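Local coordinates for protein Two-component response regulator yesN (Fusobacterium nucleatum, PDB 3LSG) that probably binds specific DNA sequences as a transcription factor of a two-component system, this chain being its C-terminal AraC-type helix-turn-helix domain, at residues Met57-Ala60 / Lys61-Leu64; Val83-Phe86 / Ile87-Lys91. All coordinates share one frame; numbering follows the deposited sequence.

Contact 1 (Met57-Ala60 / Lys61-Leu64); sequences MEKA and KLLL
M57 and K61 meet through flat peptide groups, as there is no ring in 57-64: K61 N lies 2.8 Å from M57 O, tilted 23° out of the carbonyl plane, and M57 O also takes a weak hydrogen bond from Y94 OH. L62 N reaches E58 O with a similar tilt, whereas L63 N and L64 N meet K59 O and A60 O more nearly along the C=O axis. These four bonds are the regular i to i+4 pattern of an α-helix. Two of the acceptors are also approached by the CG methine of a leucine, for L63 CG lies 3.4 Å from K59 O and L64 CG 3.2 Å from A60 O. In both leucines CG stands anti to the carbonyl carbon (chi1 -65° in L63), which folds the side chain back beside the preceding turn. The carboxylate of E58 leaves the contact, and its OE2 bonds to the Q54 amide one turn earlier. On the outer side, K59 bends at its second torsion, bringing NZ to 3.9 Å from L62 CD2; the two side chains cross obliquely, ammonium end against methyl. K61 is extended, suiting an exposed position where its side chain touches Y94 and Y101. A60 has just a methyl, which keeps this side of the helix slim. Buried M57 (present as selenomethionine), A60 and L64 face helix 83-94, touching Y93, F86 and F90 respectively. A60, L63 and L64 all pack on I74 of helix 71-77, and L64 also meets P98 at the start of helix 98-101.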
loop_
_atom_site.group_PDB
_atom_site.type_symbol
_atom_site.label_atom_id
_atom_site.label_comp_id
_atom_site.label_asym_id
_atom_site.label_seq_id
_atom_site.Cartn_x
_atom_site.Cartn_y
_atom_site.Cartn_z
HETATM N N MSE A 57 -6.621 -0.565 -11.050
HETATM C CA MSE A 57 -7.398 0.578 -11.527
HETATM C C MSE A 57 -8.069 0.290 -12.876
HETATM O O MSE A 57 -9.217 0.675 -13.118
HETATM C CB MSE A 57 -6.507 1.826 -11.652
HETATM C CG MSE A 57 -5.977 2.377 -10.322
HETATM SE SE MSE A 57 -7.363 2.765 -8.992
HETATM C CE MSE A 57 -7.578 1.046 -8.097
ATOM N N GLU A 58 -7.345 -0.382 -13.764
ATOM C CA GLU A 58 -7.915 -0.732 -15.049
ATOM C C GLU A 58 -9.103 -1.674 -14.881
ATOM O O GLU A 58 -10.114 -1.511 -15.553
ATOM C CB GLU A 58 -6.842 -1.288 -15.993
ATOM C CG GLU A 58 -5.871 -0.185 -16.442
ATOM C CD GLU A 58 -4.642 -0.678 -17.208
ATOM O OE1 GLU A 58 -4.355 -1.897 -17.221
ATOM O OE2 GLU A 58 -3.946 0.182 -17.791
ATOM N N LYS A 59 -8.998 -2.628 -13.958
ATOM C CA LYS A 59 -10.116 -3.518 -13.669
ATOM C C LYS A 59 -11.259 -2.731 -13.006
ATOM O O LYS A 59 -12.420 -2.955 -13.304
ATOM C CB LYS A 59 -9.669 -4.683 -12.787
ATOM C CG LYS A 59 -10.737 -5.729 -12.480
ATOM C CD LYS A 59 -11.393 -6.254 -13.753
ATOM C CE LYS A 59 -12.135 -7.578 -13.496
ATOM N NZ LYS A 59 -12.747 -8.133 -14.735
ATOM N N ALA A 60 -10.924 -1.779 -12.140
ATOM C CA ALA A 60 -11.946 -0.968 -11.490
ATOM C C ALA A 60 -12.730 -0.203 -12.549
ATOM O O ALA A 60 -13.962 -0.164 -12.528
ATOM C CB ALA A 60 -11.313 -0.017 -10.507
ATOM N N LYS A 61 -12.000 0.398 -13.484
ATOM C CA LYS A 61 -12.608 1.094 -14.613
ATOM C C LYS A 61 -13.599 0.198 -15.347
ATOM O O LYS A 61 -14.737 0.580 -15.604
ATOM C CB LYS A 61 -11.521 1.569 -15.583
ATOM C CG LYS A 61 -12.073 2.181 -16.873
ATOM C CD LYS A 61 -10.958 2.655 -17.800
ATOM C CE LYS A 61 -11.466 2.852 -19.223
ATOM N NZ LYS A 61 -10.399 3.411 -20.104
ATOM N N LEU A 62 -13.157 -1.006 -15.676
ATOM C CA LEU A 62 -13.986 -1.963 -16.392
ATOM C C LEU A 62 -15.289 -2.251 -15.636
ATOM O O LEU A 62 -16.378 -2.187 -16.204
ATOM C CB LEU A 62 -13.189 -3.250 -16.656
ATOM C CG LEU A 62 -13.877 -4.411 -17.364
ATOM C CD1 LEU A 62 -14.553 -3.944 -18.652
ATOM C CD2 LEU A 62 -12.891 -5.546 -17.654
ATOM N N LEU A 63 -15.181 -2.550 -14.353
ATOM C CA LEU A 63 -16.366 -2.855 -13.555
ATOM C C LEU A 63 -17.319 -1.663 -13.414
ATOM O O LEU A 63 -18.545 -1.817 -13.467
ATOM C CB LEU A 63 -15.943 -3.351 -12.174
ATOM C CG LEU A 63 -15.174 -4.674 -12.162
ATOM C CD1 LEU A 63 -14.644 -4.955 -10.770
ATOM C CD2 LEU A 63 -16.055 -5.824 -12.620
ATOM N N LEU A 64 -16.763 -0.473 -13.216
ATOM C CA LEU A 64 -17.589 0.728 -13.130
ATOM C C LEU A 64 -18.439 0.951 -14.378
ATOM O O LEU A 64 -19.586 1.344 -14.279
ATOM C CB LEU A 64 -16.724 1.951 -12.919
ATOM C CG LEU A 64 -16.111 2.033 -11.533
ATOM C CD1 LEU A 64 -15.012 3.058 -11.540
ATOM C CD2 LEU A 64 -17.201 2.399 -10.519
#

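Contact 2 (Val83-Phe86 / Ile87-Lys91); sequences VNYF and ITKFK. With PO4 (phosphate ion), chain F.
From V83 to F90 the backbone is a continuous α-helix, with I87, T88, K89 and F90 each donating to the carbonyl four residues earlier, as F90 N does to F86 O at 2.9 Å. Y85 O takes a second bond from T88 OG1 at 2.7 Å; the hydroxyl sits between its backbone N and carbonyl carbon (chi1 71°), turned back onto the preceding turn. Y85 and K89 run side by side. K89 CG lies 4.1 Å above one face of the tyrosine ring, toward its rim, and a bend at chi2 carries the chain along to CE, 3.2 Å from Y85 OH. On the buried side the F86 and F90 rings, planes at 60°, touch obliquely, CZ of F86 being 4.1 Å from CD1 of F90. I87 CD1 meets V83 CG2 at 4.2 Å, an apolar pairing of branched chains. A phosphate ion, probably from the crystallisation liquor, accepts from Y85 OH at O4, in the ring plane, and from K89 NZ at O3, each at 2.6 Å. Y85 and K89 of the second subunit bind it too, so the anion probably offsets the charge of the two facing K89 ammonium groups; helix 83-94 probably corresponds to the recognition helix of the second helix-turn-helix.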
loop_
_atom_site.group_PDB
_atom_site.type_symbol
_atom_site.label_atom_id
_atom_site.label_comp_id
_atom_site.label_asym_id
_atom_site.label_seq_id
_atom_site.Cartn_x
_atom_site.Cartn_y
_atom_site.Cartn_z
ATOM N N VAL A 83 -12.673 0.234 1.211
ATOM C CA VAL A 83 -13.341 0.961 0.121
ATOM C C VAL A 83 -12.927 2.437 0.034
ATOM O O VAL A 83 -12.853 2.998 -1.039
ATOM C CB VAL A 83 -14.881 0.854 0.208
ATOM C CG1 VAL A 83 -15.401 1.418 1.527
ATOM C CG2 VAL A 83 -15.541 1.566 -0.961
ATOM N N ASN A 84 -12.666 3.079 1.165
ATOM C CA ASN A 84 -12.279 4.483 1.104
ATOM C C ASN A 84 -10.860 4.678 0.599
ATOM O O ASN A 84 -10.576 5.646 -0.100
ATOM C CB ASN A 84 -12.485 5.170 2.443
ATOM C CG ASN A 84 -13.947 5.361 2.751
ATOM O OD1 ASN A 84 -14.720 5.776 1.884
ATOM N ND2 ASN A 84 -14.344 5.043 3.971
ATOM N N TYR A 85 -9.980 3.740 0.929
ATOM C CA TYR A 85 -8.624 3.772 0.398
ATOM C C TYR A 85 -8.662 3.536 -1.110
ATOM O O TYR A 85 -7.998 4.223 -1.867
ATOM C CB TYR A 85 -7.726 2.744 1.092
ATOM C CG TYR A 85 -6.244 2.984 0.836
ATOM C CD1 TYR A 85 -5.620 4.156 1.273
ATOM C CD2 TYR A 85 -5.480 2.048 0.157
ATOM C CE1 TYR A 85 -4.274 4.381 1.039
ATOM C CE2 TYR A 85 -4.130 2.252 -0.079
ATOM C CZ TYR A 85 -3.529 3.419 0.363
ATOM O OH TYR A 85 -2.181 3.612 0.123
ATOM N N PHE A 86 -9.441 2.551 -1.538
ATOM C CA PHE A 86 -9.729 2.361 -2.964
ATOM C C PHE A 86 -10.169 3.657 -3.657
ATOM O O PHE A 86 -9.658 4.009 -4.708
ATOM C CB PHE A 86 -10.803 1.286 -3.182
ATOM C CG PHE A 86 -11.424 1.322 -4.576
ATOM C CD1 PHE A 86 -10.676 0.967 -5.699
ATOM C CD2 PHE A 86 -12.727 1.722 -4.755
ATOM C CE1 PHE A 86 -11.234 1.013 -6.978
ATOM C CE2 PHE A 86 -13.299 1.755 -6.029
ATOM C CZ PHE A 86 -12.557 1.405 -7.133
ATOM N N ILE A 87 -11.117 4.368 -3.061
ATOM C CA ILE A 87 -11.593 5.618 -3.650
ATOM C C ILE A 87 -10.467 6.657 -3.769
ATOM O O ILE A 87 -10.349 7.337 -4.794
ATOM C CB ILE A 87 -12.784 6.189 -2.846
ATOM C CG1 ILE A 87 -14.075 5.412 -3.157
ATOM C CG2 ILE A 87 -12.987 7.668 -3.155
ATOM C CD1 ILE A 87 -15.161 5.600 -2.075
ATOM N N THR A 88 -9.621 6.762 -2.740
ATOM C CA THR A 88 -8.510 7.704 -2.789
ATOM C C THR A 88 -7.478 7.347 -3.863
ATOM O O THR A 88 -6.934 8.245 -4.513
ATOM C CB THR A 88 -7.788 7.866 -1.432
ATOM O OG1 THR A 88 -7.053 6.673 -1.133
ATOM C CG2 THR A 88 -8.783 8.159 -0.319
ATOM N N LYS A 89 -7.200 6.057 -4.051
ATOM C CA LYS A 89 -6.248 5.660 -5.090
ATOM C C LYS A 89 -6.852 5.922 -6.473
ATOM O O LYS A 89 -6.176 6.422 -7.366
ATOM C CB LYS A 89 -5.842 4.180 -4.952
ATOM C CG LYS A 89 -4.909 3.871 -3.772
ATOM C CD LYS A 89 -3.557 4.550 -3.961
ATOM C CE LYS A 89 -2.514 4.021 -2.997
ATOM N NZ LYS A 89 -1.276 4.858 -3.036
ATOM N N PHE A 90 -8.130 5.572 -6.642
ATOM C CA PHE A 90 -8.814 5.753 -7.909
ATOM C C PHE A 90 -8.801 7.231 -8.290
ATOM O O PHE A 90 -8.533 7.593 -9.441
ATOM C CB PHE A 90 -10.264 5.261 -7.806
ATOM C CG PHE A 90 -10.982 5.226 -9.128
ATOM C CD1 PHE A 90 -11.093 4.041 -9.844
ATOM C CD2 PHE A 90 -11.541 6.378 -9.656
ATOM C CE1 PHE A 90 -11.757 4.006 -11.080
ATOM C CE2 PHE A 90 -12.214 6.348 -10.875
ATOM C CZ PHE A 90 -12.313 5.167 -11.592
ATOM N N LYS A 91 -9.103 8.087 -7.321
ATOM C CA LYS A 91 -9.159 9.511 -7.589
ATOM C C LYS A 91 -7.775 10.060 -7.946
ATOM O O LYS A 91 -7.649 10.965 -8.751
ATOM C CB LYS A 91 -9.744 10.288 -6.407
ATOM C CG LYS A 91 -9.873 11.782 -6.730
ATOM C CD LYS A 91 -10.681 12.545 -5.703
ATOM C CE LYS A 91 -10.762 14.014 -6.091
ATOM N NZ LYS A 91 -11.338 14.851 -5.012
HETATM P P PO4 F . 0.662 2.250 -1.151
HETATM O O1 PO4 F . 1.154 1.496 -2.355
HETATM O O2 PO4 F . 1.663 2.170 -0.029
HETATM O O3 PO4 F . 0.459 3.697 -1.538
HETATM O O4 PO4 F . -0.643 1.648 -0.692
#

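Neither contact closes a long loop: each joins successive turns of one helix. Going from the N terminus, contact 1 comes first, in helix 48-66, the long helix that links the two helix-turn-helix halves in AraC-type domains. The chain then passes through helix 71-77 and on to helix 83-94, the second helix of the C-terminal half, where contact 2 begins. The two follow in series, neither nested nor crossed, yet they touch in space, their centres about 12 Å apart. L64 CD1 packs 3.4 Å from F90 CE1, and M57 SE lies 3.5 Å from F90 CA. M57, A60 and L64 with F86 and F90 form the hydrophobic seam between linker helix and second helix-turn-helix, with I74 of helix 71-77 touching both contacts.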